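Polycyclic ketone monooxygenase (Myceliophthora thermophila, PDB 5MQ6) catalyses the Baeyer-Villiger oxidation of ketones, particularly bulky polycyclic ones, into esters or lactones, using bound FAD and NADPH to insert a single oxygen atom beside the carbonyl. Local coordinates at residues P150-A155 against R308-T313; D354-M359 against P427-E432; A513-G518 against L532-Q537; M584-W589 against G624-G629. All blocks are in the same frame, centred on the assembly; numbering follows the deposited sequence.

Interaction 1: residues P150-A155 against R308-T313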
# COMPACT_ATOMS: atom_id res chain seq x y z
N PRO A 150 3.75 17.16 -13.81
CA PRO A 150 4.79 16.81 -12.91
C PRO A 150 6.20 17.22 -13.40
O PRO A 150 6.44 17.22 -14.62
CB PRO A 150 4.64 15.29 -12.76
CG PRO A 150 3.23 15.03 -13.11
CD PRO A 150 3.05 15.96 -14.27
N LYS A 151 7.06 17.57 -12.44
CA LYS A 151 8.38 18.15 -12.69
C LYS A 151 9.41 17.15 -13.21
O LYS A 151 10.32 17.53 -13.90
CB LYS A 151 8.94 18.78 -11.43
CG LYS A 151 8.19 20.04 -10.99
CD LYS A 151 8.45 20.35 -9.53
CE LYS A 151 7.68 21.61 -9.06
NZ LYS A 151 7.53 21.67 -7.57
N SER A 152 9.24 15.89 -12.85
CA SER A 152 10.18 14.78 -13.15
C SER A 152 9.44 13.48 -13.50
O SER A 152 8.16 13.36 -13.39
CB SER A 152 11.06 14.54 -11.96
OG SER A 152 11.76 15.73 -11.61
N LYS A 153 10.24 12.51 -13.93
CA LYS A 153 9.73 11.16 -14.21
C LYS A 153 9.15 10.45 -12.97
O LYS A 153 8.23 9.73 -13.12
CB LYS A 153 10.74 10.24 -14.88
CG LYS A 153 10.05 8.97 -15.42
CD LYS A 153 10.55 8.54 -16.78
CE LYS A 153 10.06 7.20 -17.27
NZ LYS A 153 9.05 7.35 -18.39
N TYR A 154 9.76 10.65 -11.83
CA TYR A 154 9.39 10.13 -10.54
C TYR A 154 9.24 11.36 -9.62
O TYR A 154 10.18 12.17 -9.43
CB TYR A 154 10.44 9.18 -10.03
CG TYR A 154 10.65 8.08 -11.06
CD1 TYR A 154 9.60 7.12 -11.32
CD2 TYR A 154 11.78 8.04 -11.87
CE1 TYR A 154 9.71 6.17 -12.31
CE2 TYR A 154 11.86 7.11 -12.90
CZ TYR A 154 10.87 6.17 -13.09
OH TYR A 154 10.96 5.26 -14.08
N ALA A 155 8.07 11.47 -9.02
CA ALA A 155 7.78 12.56 -8.08
C ALA A 155 8.36 12.37 -6.71
O ALA A 155 8.28 11.29 -6.12
CB ALA A 155 6.23 12.74 -7.97
N ARG A 308 16.79 3.07 -11.83
CA ARG A 308 15.72 4.08 -11.77
C ARG A 308 15.59 4.97 -12.99
O ARG A 308 14.47 5.14 -13.54
CB ARG A 308 15.91 4.95 -10.54
CG ARG A 308 14.93 6.11 -10.33
CD ARG A 308 13.61 5.58 -9.84
NE ARG A 308 12.94 4.72 -10.86
CZ ARG A 308 11.78 4.07 -10.63
NH1 ARG A 308 11.11 4.17 -9.46
NH2 ARG A 308 11.24 3.33 -11.60
N GLY A 309 16.68 5.61 -13.42
CA GLY A 309 16.55 6.52 -14.51
C GLY A 309 15.66 7.75 -14.36
O GLY A 309 14.83 8.09 -15.23
N GLN A 310 15.89 8.46 -13.26
CA GLN A 310 15.22 9.72 -12.97
C GLN A 310 15.67 10.69 -14.02
O GLN A 310 16.81 10.61 -14.47
CB GLN A 310 15.54 10.21 -11.57
CG GLN A 310 15.02 11.62 -11.26
CD GLN A 310 13.49 11.68 -11.20
OE1 GLN A 310 12.77 11.35 -12.16
NE2 GLN A 310 12.97 12.14 -10.07
N ARG A 311 14.75 11.59 -14.39
CA ARG A 311 14.84 12.44 -15.54
C ARG A 311 13.85 13.63 -15.28
O ARG A 311 12.72 13.43 -14.75
CB ARG A 311 14.32 11.60 -16.71
CG ARG A 311 14.88 11.80 -18.07
CD ARG A 311 14.13 11.01 -19.19
NE ARG A 311 12.69 11.18 -19.10
CZ ARG A 311 11.99 12.29 -19.41
NH1 ARG A 311 12.58 13.35 -19.98
NH2 ARG A 311 10.65 12.34 -19.18
N PRO A 312 14.23 14.86 -15.64
CA PRO A 312 13.26 15.98 -15.61
C PRO A 312 12.20 15.82 -16.71
O PRO A 312 12.44 15.17 -17.68
CB PRO A 312 14.15 17.22 -15.85
CG PRO A 312 15.35 16.65 -16.58
CD PRO A 312 15.61 15.35 -15.88
N THR A 313 11.01 16.35 -16.52
CA THR A 313 9.97 16.26 -17.56
C THR A 313 10.43 17.16 -18.74
O THR A 313 10.89 18.26 -18.49
CB THR A 313 8.57 16.79 -17.05
OG1 THR A 313 8.12 15.97 -16.00
CG2 THR A 313 7.54 16.77 -18.11
O HOH W 1 9.84 9.84 -19.60
O HOH W 2 13.05 5.91 -16.11

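Interaction 2: residues D354-M359 against P427-E432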
# COMPACT_ATOMS: atom_id res chain seq x y z
N ASP A 354 10.44 2.08 -18.40
CA ASP A 354 11.33 2.08 -17.30
C ASP A 354 11.47 0.68 -16.77
O ASP A 354 11.03 -0.28 -17.40
CB ASP A 354 10.87 3.14 -16.26
CG ASP A 354 9.70 2.68 -15.39
OD1 ASP A 354 9.15 1.59 -15.60
OD2 ASP A 354 9.35 3.45 -14.47
N GLY A 355 12.08 0.55 -15.59
CA GLY A 355 12.40 -0.73 -15.05
C GLY A 355 11.25 -1.65 -14.73
O GLY A 355 11.47 -2.84 -14.66
N TRP A 356 10.05 -1.09 -14.50
CA TRP A 356 8.86 -1.90 -14.28
C TRP A 356 8.46 -2.70 -15.53
O TRP A 356 7.78 -3.68 -15.41
CB TRP A 356 7.68 -1.00 -13.95
CG TRP A 356 7.68 -0.43 -12.53
CD1 TRP A 356 8.01 0.86 -12.15
CD2 TRP A 356 7.23 -1.09 -11.34
NE1 TRP A 356 7.79 1.01 -10.78
CE2 TRP A 356 7.33 -0.17 -10.27
CE3 TRP A 356 6.79 -2.38 -11.08
CZ2 TRP A 356 7.00 -0.51 -8.95
CZ3 TRP A 356 6.46 -2.71 -9.80
CH2 TRP A 356 6.57 -1.77 -8.73
N THR A 357 8.88 -2.26 -16.72
CA THR A 357 8.50 -2.91 -17.97
C THR A 357 9.42 -4.09 -18.34
O THR A 357 9.28 -4.66 -19.42
CB THR A 357 8.42 -1.87 -19.13
OG1 THR A 357 9.72 -1.33 -19.42
CG2 THR A 357 7.56 -0.74 -18.74
N GLU A 358 10.34 -4.45 -17.43
CA GLU A 358 11.34 -5.48 -17.64
C GLU A 358 11.20 -6.69 -16.73
O GLU A 358 12.17 -7.44 -16.52
CB GLU A 358 12.76 -4.92 -17.45
CG GLU A 358 13.17 -3.94 -18.50
CD GLU A 358 14.57 -3.34 -18.28
OE1 GLU A 358 15.43 -3.53 -19.14
OE2 GLU A 358 14.83 -2.69 -17.31
N MET A 359 10.01 -6.85 -16.16
CA MET A 359 9.77 -7.87 -15.14
C MET A 359 8.39 -8.56 -15.37
O MET A 359 7.47 -8.46 -14.53
CB MET A 359 9.90 -7.21 -13.77
CG MET A 359 9.24 -5.88 -13.62
SD MET A 359 9.42 -5.33 -11.88
CE MET A 359 11.17 -5.05 -11.78
N PRO A 427 9.52 -4.82 -6.04
CA PRO A 427 10.81 -4.42 -6.63
C PRO A 427 11.11 -2.96 -6.24
O PRO A 427 10.17 -2.18 -5.97
CB PRO A 427 10.57 -4.55 -8.14
CG PRO A 427 9.10 -4.77 -8.32
CD PRO A 427 8.57 -5.31 -7.05
N THR A 428 12.40 -2.62 -6.24
CA THR A 428 12.91 -1.29 -5.79
C THR A 428 13.81 -0.84 -6.85
O THR A 428 14.33 -1.66 -7.63
CB THR A 428 13.69 -1.38 -4.48
OG1 THR A 428 14.89 -2.17 -4.69
CG2 THR A 428 12.83 -2.05 -3.46
N PHE A 429 13.92 0.48 -6.99
CA PHE A 429 14.63 1.04 -8.13
C PHE A 429 15.50 2.15 -7.57
O PHE A 429 15.01 2.98 -6.83
CB PHE A 429 13.67 1.59 -9.15
CG PHE A 429 12.62 0.60 -9.61
CD1 PHE A 429 11.43 0.41 -8.85
CD2 PHE A 429 12.78 -0.12 -10.79
CE1 PHE A 429 10.47 -0.50 -9.21
CE2 PHE A 429 11.78 -1.07 -11.15
CZ PHE A 429 10.63 -1.24 -10.36
N SER A 430 16.80 2.13 -7.89
CA SER A 430 17.71 3.13 -7.43
C SER A 430 19.00 3.11 -8.24
O SER A 430 19.60 2.01 -8.51
CB SER A 430 18.07 2.89 -5.97
OG SER A 430 18.94 3.95 -5.56
N ASP A 431 19.44 4.33 -8.60
CA ASP A 431 20.75 4.57 -9.19
C ASP A 431 21.83 5.07 -8.21
O ASP A 431 22.91 5.38 -8.64
CB ASP A 431 20.59 5.53 -10.37
CG ASP A 431 19.67 5.01 -11.42
OD1 ASP A 431 19.65 3.75 -11.61
OD2 ASP A 431 18.97 5.82 -12.10
N GLU A 432 21.55 5.08 -6.91
CA GLU A 432 22.47 5.49 -5.86
C GLU A 432 22.64 4.48 -4.70
O GLU A 432 23.62 4.54 -4.05
CB GLU A 432 22.05 6.80 -5.21
CG GLU A 432 21.59 7.92 -6.12
CD GLU A 432 21.08 9.18 -5.36
OE1 GLU A 432 20.62 9.10 -4.17
OE2 GLU A 432 21.11 10.26 -5.97

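Interaction 3: residues A513-G518 against L532-Q537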
# COMPACT_ATOMS: atom_id res chain seq x y z
N ALA A 513 -13.88 -14.75 3.20
CA ALA A 513 -14.06 -13.52 2.46
C ALA A 513 -15.33 -13.58 1.63
O ALA A 513 -15.62 -14.60 0.96
CB ALA A 513 -12.86 -13.23 1.59
N ALA A 514 -16.12 -12.50 1.67
CA ALA A 514 -17.31 -12.45 0.85
C ALA A 514 -17.67 -11.07 0.43
O ALA A 514 -18.03 -10.27 1.29
CB ALA A 514 -18.50 -13.07 1.59
N THR A 515 -17.64 -10.82 -0.86
CA THR A 515 -17.99 -9.57 -1.43
C THR A 515 -18.58 -9.79 -2.79
O THR A 515 -18.57 -10.88 -3.32
CB THR A 515 -16.76 -8.70 -1.72
OG1 THR A 515 -15.97 -9.31 -2.75
CG2 THR A 515 -15.96 -8.52 -0.43
N LEU A 516 -19.13 -8.73 -3.37
CA LEU A 516 -19.25 -8.63 -4.80
C LEU A 516 -18.19 -7.60 -5.31
O LEU A 516 -18.12 -6.44 -4.86
CB LEU A 516 -20.62 -8.25 -5.27
CG LEU A 516 -20.83 -8.18 -6.76
CD1 LEU A 516 -20.53 -9.44 -7.44
CD2 LEU A 516 -22.21 -7.64 -7.14
N HIS A 517 -17.36 -8.08 -6.23
CA HIS A 517 -16.32 -7.28 -6.91
C HIS A 517 -15.24 -6.69 -6.03
O HIS A 517 -14.49 -5.76 -6.43
CB HIS A 517 -17.01 -6.20 -7.77
CG HIS A 517 -17.99 -6.73 -8.78
ND1 HIS A 517 -19.05 -5.97 -9.25
CD2 HIS A 517 -18.03 -7.87 -9.48
CE1 HIS A 517 -19.70 -6.65 -10.17
NE2 HIS A 517 -19.07 -7.77 -10.37
N GLY A 518 -15.17 -7.19 -4.81
CA GLY A 518 -14.27 -6.71 -3.76
C GLY A 518 -14.67 -5.44 -3.03
O GLY A 518 -13.91 -4.94 -2.18
N LEU A 532 -9.69 -4.84 -2.24
CA LEU A 532 -8.47 -5.54 -2.00
C LEU A 532 -8.77 -7.06 -2.19
O LEU A 532 -8.66 -7.53 -3.20
CB LEU A 532 -7.90 -5.15 -0.59
CG LEU A 532 -6.49 -5.79 -0.39
CD1 LEU A 532 -5.53 -4.95 -1.24
CD2 LEU A 532 -5.96 -5.94 1.06
N SER A 533 -9.26 -7.82 -1.23
CA SER A 533 -9.69 -9.17 -1.46
C SER A 533 -10.72 -9.27 -2.63
O SER A 533 -11.54 -8.39 -2.81
CB SER A 533 -10.39 -9.74 -0.23
OG SER A 533 -9.61 -9.79 0.91
N GLN A 534 -10.65 -10.36 -3.39
CA GLN A 534 -11.66 -10.76 -4.39
C GLN A 534 -11.75 -9.74 -5.53
O GLN A 534 -12.82 -9.43 -6.02
CB GLN A 534 -13.06 -10.92 -3.70
CG GLN A 534 -13.02 -11.72 -2.38
CD GLN A 534 -14.41 -12.33 -2.11
OE1 GLN A 534 -15.45 -11.68 -2.34
NE2 GLN A 534 -14.43 -13.61 -1.77
N SER A 535 -10.60 -9.20 -5.94
CA SER A 535 -10.65 -8.28 -7.03
C SER A 535 -9.38 -8.50 -7.93
O SER A 535 -9.08 -9.60 -8.34
CB SER A 535 -10.78 -6.89 -6.42
OG SER A 535 -9.60 -6.48 -5.67
N SER A 536 -8.68 -7.45 -8.24
CA SER A 536 -7.40 -7.49 -8.88
C SER A 536 -6.64 -6.27 -8.34
O SER A 536 -7.24 -5.41 -7.71
CB SER A 536 -7.62 -7.42 -10.40
OG SER A 536 -6.40 -7.48 -11.14
N GLN A 537 -5.35 -6.22 -8.59
CA GLN A 537 -4.49 -5.16 -8.12
C GLN A 537 -3.52 -4.88 -9.31
O GLN A 537 -3.34 -5.70 -10.18
CB GLN A 537 -3.71 -5.63 -6.88
CG GLN A 537 -2.72 -6.76 -7.27
CD GLN A 537 -2.04 -7.53 -6.14
OE1 GLN A 537 -1.15 -7.02 -5.43
NE2 GLN A 537 -2.39 -8.78 -6.02
O HOH W 3 -11.99 -6.30 -1.06

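Interaction 4: residues M584-W589 against G624-G629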
# COMPACT_ATOMS: atom_id res chain seq x y z
N MET A 584 -12.45 -18.49 -5.94
CA MET A 584 -11.87 -19.82 -5.65
C MET A 584 -11.36 -20.47 -6.93
O MET A 584 -10.26 -21.06 -6.94
CB MET A 584 -12.90 -20.73 -5.07
CG MET A 584 -13.29 -20.42 -3.64
SD MET A 584 -14.61 -21.58 -3.13
CE MET A 584 -15.32 -20.75 -1.76
N LYS A 585 -12.10 -20.27 -8.02
CA LYS A 585 -11.70 -20.80 -9.33
C LYS A 585 -10.31 -20.27 -9.80
O LYS A 585 -9.64 -20.88 -10.64
CB LYS A 585 -12.80 -20.45 -10.29
CG LYS A 585 -12.64 -20.99 -11.66
CD LYS A 585 -13.92 -20.82 -12.43
CE LYS A 585 -13.94 -19.56 -13.19
NZ LYS A 585 -15.33 -19.41 -13.71
N HIS A 586 -9.92 -19.09 -9.31
CA HIS A 586 -8.68 -18.45 -9.71
C HIS A 586 -7.46 -18.72 -8.81
O HIS A 586 -6.36 -18.23 -9.13
CB HIS A 586 -8.92 -16.94 -9.78
CG HIS A 586 -9.78 -16.52 -10.92
ND1 HIS A 586 -9.26 -16.08 -12.11
CD2 HIS A 586 -11.13 -16.51 -11.07
CE1 HIS A 586 -10.26 -15.77 -12.92
NE2 HIS A 586 -11.40 -16.07 -12.34
N ALA A 587 -7.65 -19.51 -7.73
CA ALA A 587 -6.68 -19.67 -6.64
C ALA A 587 -5.38 -20.37 -7.09
O ALA A 587 -4.30 -20.06 -6.60
CB ALA A 587 -7.33 -20.39 -5.45
N GLY A 588 -5.50 -21.26 -8.04
CA GLY A 588 -4.33 -21.97 -8.60
C GLY A 588 -3.26 -21.03 -9.14
O GLY A 588 -2.09 -21.31 -8.97
N TRP A 589 -3.65 -19.90 -9.70
CA TRP A 589 -2.67 -18.89 -10.11
C TRP A 589 -1.70 -18.57 -8.96
O TRP A 589 -0.50 -18.47 -9.16
CB TRP A 589 -3.33 -17.60 -10.63
CG TRP A 589 -2.35 -16.77 -11.32
CD1 TRP A 589 -1.51 -15.87 -10.74
CD2 TRP A 589 -2.05 -16.76 -12.70
NE1 TRP A 589 -0.70 -15.28 -11.71
CE2 TRP A 589 -1.00 -15.83 -12.91
CE3 TRP A 589 -2.56 -17.47 -13.81
CZ2 TRP A 589 -0.43 -15.59 -14.17
CZ3 TRP A 589 -2.03 -17.24 -15.05
CH2 TRP A 589 -0.94 -16.31 -15.23
N GLY A 624 -8.42 -14.41 -1.96
CA GLY A 624 -7.51 -13.95 -3.01
C GLY A 624 -8.23 -13.20 -4.08
O GLY A 624 -9.32 -12.69 -3.86
N ASN A 625 -7.60 -13.14 -5.25
CA ASN A 625 -7.96 -12.30 -6.32
C ASN A 625 -8.25 -13.07 -7.59
O ASN A 625 -7.96 -14.24 -7.73
CB ASN A 625 -6.80 -11.35 -6.59
CG ASN A 625 -6.82 -10.10 -5.71
OD1 ASN A 625 -7.78 -9.78 -5.11
ND2 ASN A 625 -5.74 -9.34 -5.77
N LEU A 626 -8.88 -12.39 -8.54
CA LEU A 626 -8.96 -12.87 -9.88
C LEU A 626 -7.50 -13.00 -10.36
O LEU A 626 -6.61 -12.41 -9.78
CB LEU A 626 -9.69 -11.84 -10.68
CG LEU A 626 -11.11 -11.49 -10.30
CD1 LEU A 626 -11.52 -10.34 -11.17
CD2 LEU A 626 -12.02 -12.66 -10.61
N SER A 627 -7.26 -13.82 -11.39
CA SER A 627 -5.92 -14.16 -11.84
C SER A 627 -5.60 -13.53 -13.22
O SER A 627 -4.56 -13.88 -13.81
CB SER A 627 -5.75 -15.68 -11.92
OG SER A 627 -6.61 -16.24 -12.89
N GLN A 628 -6.48 -12.65 -13.73
CA GLN A 628 -6.37 -12.22 -15.09
C GLN A 628 -5.91 -10.80 -15.34
O GLN A 628 -5.85 -10.37 -16.50
CB GLN A 628 -7.67 -12.47 -15.79
CG GLN A 628 -8.16 -13.92 -15.73
CD GLN A 628 -7.34 -14.89 -16.54
OE1 GLN A 628 -7.44 -14.90 -17.74
NE2 GLN A 628 -6.50 -15.73 -15.89
N GLY A 629 -5.53 -10.11 -14.27
CA GLY A 629 -5.09 -8.70 -14.27
C GLY A 629 -6.09 -7.58 -14.25
O GLY A 629 -7.34 -7.75 -14.54

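Interaction 1: residues P150-A155 against R308-T313
R308 lays its guanidinium flat over one face of the Y154 phenol, a cation-pi stack in which R308 CZ sits 3.5 Å from the ring centroid and the two planes are only 20° apart. R308 CD adds a CH-pi contact on that face, while K153 CG lies over the opposite one. Bends at chi2 (76°) and chi3 (-65°) fold the arginine back over the ring. Beyond it, R308 NH1 donates to the backbone of D133, an FAD-binding residue, and Y154 OH is bonded to D354.

Among the hydrogen bonds, the Q310 amide grips the backbone of Y154 from both its ends. Its NE2 meets a lone pair of Y154 O in the carbonyl plane at 2.9 Å, and its OE1 accepts from Y154 N at 3.1 Å as well as from its neighbour R311 N. Backbone bonds flank the single beta bridge of S152 with P312: K153 N to R311 O at 2.8 Å, and T313 N to K151 O at 3.0 Å. T313 OG1 donates to P150 O at a short 2.5 Å, approaching from above the carbonyl plane, and is also bonded to Y137 OH.

Two waters complete the seam. One donates to both Y154 OH and G309 O; the other accepts from K153 NZ and, weakly, from R311 NH2, cations whose salt-bridge partners are E135 and E317.

With the amide holding its backbone and R308 and K153 on its two faces, Y154 probably has little freedom to turn, and the stacked arginine ties both loops to the backbone beside the flavin site.

Interaction 2: residues D354-M359 against P427-E432
W356 takes F429 over one face of its indole, and the two side chains cross at about a right angle. F429 CZ stands 3.4 Å above the indole plane, over its centre, and F429 CE1 comes to 3.3 Å from W356 CE2. The planes of the W356 five-membered ring and the F429 ring meet obliquely, at 42°. F429 CE2 meanwhile rests on backbone at G355 C, 3.7 Å away. The benzo end of the indole reaches P427, with W356 CZ3 at 3.7 Å from P427 CG.

The loop carrying W356 makes a 3-10 turn at 355-357, opened by an Asx turn in which D354 OD1 accepts from W356 N. Facing it, strand 428-429 pairs in parallel with 305-306 in a two-stranded sheet, and the contact lies close to both cofactors: the W356 side chain comes within about 6 Å of FAD and about 7 Å of NADPH, nearest atoms. W356 NE1 donates to the backbone O of the FAD-binding D133. Cutting the side chain back to an alanine here would probably leave that carbonyl without its N-H partner and open a gap beside F429 and P427.

M359 closes over P427 obliquely. Its CG takes the crowded position between backbone N and carbonyl carbon (chi1 44°), and the chain bends at the sulfur: M359 SD lies 3.6 Å from P427 CG, and M359 CE 4.1 Å from F429 CE2.

Interaction 3: residues A513-G518 against L532-Q537
The flat carboxamide of Q534 meets A513 and T515 with its two polar ends: NE2 lies 3.1 Å from A513 O, and OE1 turns to T515. The imidazole of H517, by contrast, has the neighbouring L516 CG over the centre of one face, and it meets the rings of Y640 and W579 edge-to-face.

Q534 OE1 is approached twice by one residue. T515 N donates weakly across 2.8 Å, its N-H bent to 124°, and T515 OG1 lies at 2.5 Å, a very short and somewhat doubtful length. T515 holds its hydroxyl between its own N and carbonyl carbon (chi1 67°), where OG1 also takes a weak bond from G518 N. Q534 NE2 also donates to R622 O. A lysine in place of Q534 is likely to leave T515 N and OG1 without their acceptor.

Both segments are loops on either side of strand 527-529, which pairs in parallel with 218-221 in the mixed sheet; the second leads on to helix 541-562, whose first residue, N541, binds FAD.

Farther along, the backbones close up where G518 CA packs 3.3 Å from S533 O, a side on which a beta carbon would collide with that oxygen. Glycine also suits the positive phi there. One water stitches this end together, donating to G518 O at 2.6 Å and to S533 O at 2.8 Å while accepting from L532 N at 3.0 Å.

Interaction 4: residues M584-W589 against G624-G629
H586 and S627 join the chain at the end of helix 573-585 to the connection that runs from helix 616-621 to helix 630-641, with G629 at the N-cap position of the latter. The H586 side chain can be followed outward. Its CB rests 3.5 Å from N625 O, against the backbone of the opposite segment. CG lies anti to the carbonyl carbon (chi1 -71°), which swings the imidazole over toward S627. ND1 then forms the central polar bond, 2.8 Å to S627 OG and nearly straight at 167°, although either atom could be the donor. S627 OG meets the ring at its edge.

Farther round the ring, H586 CD2 and NE2 lie under the L626 methyl CD2, a CH-pi contact over one face with that methyl 4.1 Å from the ring centroid. CE1 has Q628 CG at the ring edge, 4.0 Å away. The tip, NE2, is bonded to E582 of helix 573-585, so both nitrogens have partners.

S627 OG is shared: Q628 NE2 also donates to it, at 3.0 Å and close to the amide plane, although that nitrogen has a further acceptor in G372 O. The serine thereby fixes the imidazole and its own neighbour together.

W589, whose NE1 is bonded to S363 O, covers the other flank of S627. Its CB comes to 3.3 Å from S627 CB, and S627 O stands 4.0 Å above the plane of the indole, over its centre.

In the fold
The four contacts form two touching pairs. Interactions 1 and 2 adjoin through Y154 with D354, G309 with D431, and the R308 guanidinium packed on F429, both near D133 of the FAD site. Interactions 3 and 4 adjoin through backbone bonds that pair Q534 with G624 and S535 with L626, and both pack against helix 573-585 through W579 and I583. Interactions 1 and 3 lie on opposite sides of the chain centre, their own centres about 33 Å apart. Interaction 1 is partly exposed and rich in charge, water and backbone bonds; the other three are buried. Interaction 2 is wholly apolar across its segments, interaction 3 relies on an amide and a bridging water, and interaction 4 on a histidine-serine bond.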